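Local coordinates for protein ethyl acetate hydrolase (Pseudomonas veronii, PDB 5EFZ) that hydrolyses ethyl acetate to ethanol and acetate, an esterase step in the bacterial breakdown of short-chain methyl ketones such as 2-butanone, at residues L328-G333 against G339-M344. Numbering follows the deposited sequence.
Sequences LRSIDG and GTDAQM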
ATOM      1  N   LEU A 328       8.084 -10.744 -14.217  1.00 15.97           N
ATOM      2  CA  LEU A 328       8.122 -11.968 -13.432  1.00 17.02           C
ATOM      3  C   LEU A 328       6.742 -12.182 -12.822  1.00 20.53           C
ATOM      4  O   LEU A 328       6.208 -11.273 -12.186  1.00 22.71           O
ATOM      5  CB  LEU A 328       9.170 -11.863 -12.325  1.00 18.21           C
ATOM      6  CG  LEU A 328      10.591 -11.712 -12.873  1.00 18.49           C
ATOM      7  CD1 LEU A 328      11.509 -11.411 -11.721  1.00 17.94           C
ATOM      8  CD2 LEU A 328      11.015 -13.023 -13.551  1.00 19.12           C
ATOM      9  N   ARG A 329       6.170 -13.363 -12.980  1.00 19.13           N
ATOM     10  CA  ARG A 329       4.794 -13.579 -12.511  1.00 20.96           C
ATOM     11  C   ARG A 329       4.894 -14.096 -11.086  1.00 21.05           C
ATOM     12  O   ARG A 329       5.377 -15.215 -10.872  1.00 21.00           O
ATOM     13  CB  ARG A 329       4.050 -14.589 -13.402  1.00 24.88           C
ATOM     14  CG  ARG A 329       3.836 -14.084 -14.822  1.00 29.72           C
ATOM     15  CD  ARG A 329       3.465 -15.178 -15.821  1.00 37.03           C
ATOM     16  NE  ARG A 329       3.225 -14.524 -17.104  1.00 39.81           N
ATOM     17  CZ  ARG A 329       2.039 -14.412 -17.699  1.00 42.25           C
ATOM     18  NH1 ARG A 329       0.970 -14.997 -17.186  1.00 42.34           N
ATOM     19  NH2 ARG A 329       1.940 -13.750 -18.842  1.00 43.80           N
ATOM     20  N   SER A 330       4.473 -13.293 -10.113  1.00 19.47           N
ATOM     21  CA  SER A 330       4.503 -13.745  -8.733  1.00 18.56           C
ATOM     22  C   SER A 330       3.545 -12.944  -7.871  1.00 18.72           C
ATOM     23  O   SER A 330       3.655 -11.715  -7.803  1.00 17.22           O
ATOM     24  CB  SER A 330       5.927 -13.611  -8.149  1.00 18.71           C
ATOM     25  OG  SER A 330       5.886 -13.971  -6.774  1.00 17.61           O
ATOM     26  N   ILE A 331       2.634 -13.629  -7.187  1.00 18.01           N
ATOM     27  CA  ILE A 331       1.751 -12.917  -6.260  1.00 19.83           C
ATOM     28  C   ILE A 331       2.505 -12.507  -4.993  1.00 21.49           C
ATOM     29  O   ILE A 331       1.931 -11.830  -4.125  1.00 20.14           O
ATOM     30  CB  ILE A 331       0.511 -13.761  -5.882  1.00 20.33           C
ATOM     31  CG1 ILE A 331       0.933 -15.027  -5.132  1.00 21.11           C
ATOM     32  CG2 ILE A 331      -0.338 -14.099  -7.148  1.00 22.54           C
ATOM     33  CD1 ILE A 331      -0.212 -15.767  -4.520  1.00 24.54           C
ATOM     34  N   ASP A 332       3.781 -12.907  -4.858  1.00 18.17           N
ATOM     35  CA  ASP A 332       4.537 -12.512  -3.658  1.00 17.52           C
ATOM     36  C   ASP A 332       4.914 -11.034  -3.752  1.00 17.87           C
ATOM     37  O   ASP A 332       5.316 -10.431  -2.767  1.00 18.16           O
ATOM     38  CB  ASP A 332       5.816 -13.349  -3.452  1.00 16.20           C
ATOM     39  CG  ASP A 332       5.522 -14.776  -2.989  1.00 18.14           C
ATOM     40  OD1 ASP A 332       4.398 -15.286  -3.214  1.00 20.66           O
ATOM     41  OD2 ASP A 332       6.426 -15.419  -2.421  1.00 19.78           O
ATOM     42  N   GLY A 333       4.769 -10.439  -4.926  1.00 18.15           N
ATOM     43  CA  GLY A 333       4.972  -8.995  -5.022  1.00 16.84           C
ATOM     44  C   GLY A 333       6.428  -8.625  -4.782  1.00 17.94           C
ATOM     45  O   GLY A 333       7.360  -9.422  -4.997  1.00 16.41           O
ATOM     46  N   GLY A 339      13.283 -14.395  -2.264  1.00 19.00           N
ATOM     47  CA  GLY A 339      13.394 -15.805  -2.605  1.00 17.39           C
ATOM     48  C   GLY A 339      12.323 -16.716  -2.022  1.00 18.24           C
ATOM     49  O   GLY A 339      12.530 -17.921  -1.910  1.00 19.55           O
ATOM     50  N   THR A 340      11.173 -16.153  -1.661  1.00 15.26           N
ATOM     51  CA  THR A 340      10.058 -16.930  -1.143  1.00 15.69           C
ATOM     52  C   THR A 340       9.319 -17.775  -2.190  1.00 17.49           C
ATOM     53  O   THR A 340       8.648 -18.761  -1.851  1.00 16.98           O
ATOM     54  CB  THR A 340       9.014 -15.984  -0.490  1.00 19.86           C
ATOM     55  OG1 THR A 340       8.753 -14.897  -1.392  1.00 19.98           O
ATOM     56  CG2 THR A 340       9.594 -15.407   0.813  1.00 17.65           C
ATOM     57  N   ASP A 341       9.419 -17.360  -3.446  1.00 17.25           N
ATOM     58  CA  ASP A 341       8.640 -17.926  -4.537  1.00 17.59           C
ATOM     59  C   ASP A 341       9.576 -18.633  -5.530  1.00 20.37           C
ATOM     60  O   ASP A 341      10.236 -17.989  -6.371  1.00 16.47           O
ATOM     61  CB  ASP A 341       7.843 -16.834  -5.234  1.00 14.71           C
ATOM     62  CG  ASP A 341       6.965 -17.378  -6.351  1.00 18.63           C
ATOM     63  OD1 ASP A 341       7.125 -18.553  -6.780  1.00 21.24           O
ATOM     64  OD2 ASP A 341       6.109 -16.617  -6.830  1.00 20.51           O
ATOM     65  N   ALA A 342       9.658 -19.946  -5.388  1.00 19.48           N
ATOM     66  CA  ALA A 342      10.550 -20.745  -6.223  1.00 19.98           C
ATOM     67  C   ALA A 342      10.119 -20.716  -7.710  1.00 20.80           C
ATOM     68  O   ALA A 342      10.967 -20.857  -8.585  1.00 19.64           O
ATOM     69  CB  ALA A 342      10.611 -22.197  -5.702  1.00 18.82           C
ATOM     70  N   GLN A 343       8.820 -20.541  -7.996  1.00 19.80           N
ATOM     71  CA  GLN A 343       8.377 -20.412  -9.407  1.00 21.49           C
ATOM     72  C   GLN A 343       8.993 -19.170 -10.033  1.00 20.79           C
ATOM     73  O   GLN A 343       9.465 -19.178 -11.174  1.00 22.57           O
ATOM     74  CB  GLN A 343       6.842 -20.305  -9.543  1.00 23.17           C
ATOM     75  CG  GLN A 343       6.068 -21.523  -9.173  1.00 32.66           C
ATOM     76  CD  GLN A 343       5.951 -22.576 -10.280  1.00 34.26           C
ATOM     77  OE1 GLN A 343       6.579 -23.616 -10.192  1.00 38.74           O
ATOM     78  NE2 GLN A 343       5.068 -22.352 -11.262  1.00 33.77           N
ATOM     79  N   MET A 344       8.926 -18.077  -9.290  1.00 17.60           N
ATOM     80  CA  MET A 344       9.499 -16.821  -9.734  1.00 16.26           C
ATOM     81  C   MET A 344      11.014 -16.918  -9.934  1.00 18.82           C
ATOM     82  O   MET A 344      11.540 -16.435 -10.937  1.00 18.78           O
ATOM     83  CB  MET A 344       9.164 -15.708  -8.729  1.00 17.60           C
ATOM     84  CG  MET A 344       9.380 -14.311  -9.274  1.00 25.33           C
ATOM     85  SD  MET A 344       9.944 -13.145  -8.005  1.00 35.86           S
ATOM     86  CE  MET A 344      11.618 -13.843  -7.917  1.00 25.40           C
TER
HETATM   87  O   HOH W   1       4.680 -17.384  -9.160  1.00 26.53           O
HETATM   88  O   HOH W   2       3.688 -17.431  -5.275  1.00 30.76           O
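S330 and D341 join the two segments through a hydrogen bond: OG of S330 donates to OD2 of D341 over 2.7 Å, reaching that oxygen on its anti side and slightly out of the carboxylate plane. The serine OG lies anti to the backbone N (chi1 176°), which swings it toward D341, and it also accepts from D332 N at 3.0 Å, an ST turn inside the type I turn S330-G333. A second hydroxyl-carboxylate bond runs the other way, T340 OG1 donating to the anti lone pair of D332 OD2 at 2.6 Å; R237 adds a salt bridge to the same oxygen. D341 OD1 accepts from M344 N, which comes from above the carboxylate plane, and weakly from Q343 N. Without the carboxylate, as with an alanine here, S330 OG would probably lose its acceptor and these two N-H groups their cap. One water donates to R329 O and D341 OD2; another donates to D332 OD1 and, weakly, to D341 OD2, and probably eases the closeness of these two carboxylate oxygens, 4.2 Å apart. Apolar packing is supplied by M344, whose CG rests on CB of S330 (3.7 Å) and CB of L328 (3.9 Å). D341 is the N-cap of helix 342-356: OD1 caps, while OD2 fastens the start of this last helix of the alpha/beta-hydrolase fold to the loop leading into H334, the inferred catalytic histidine.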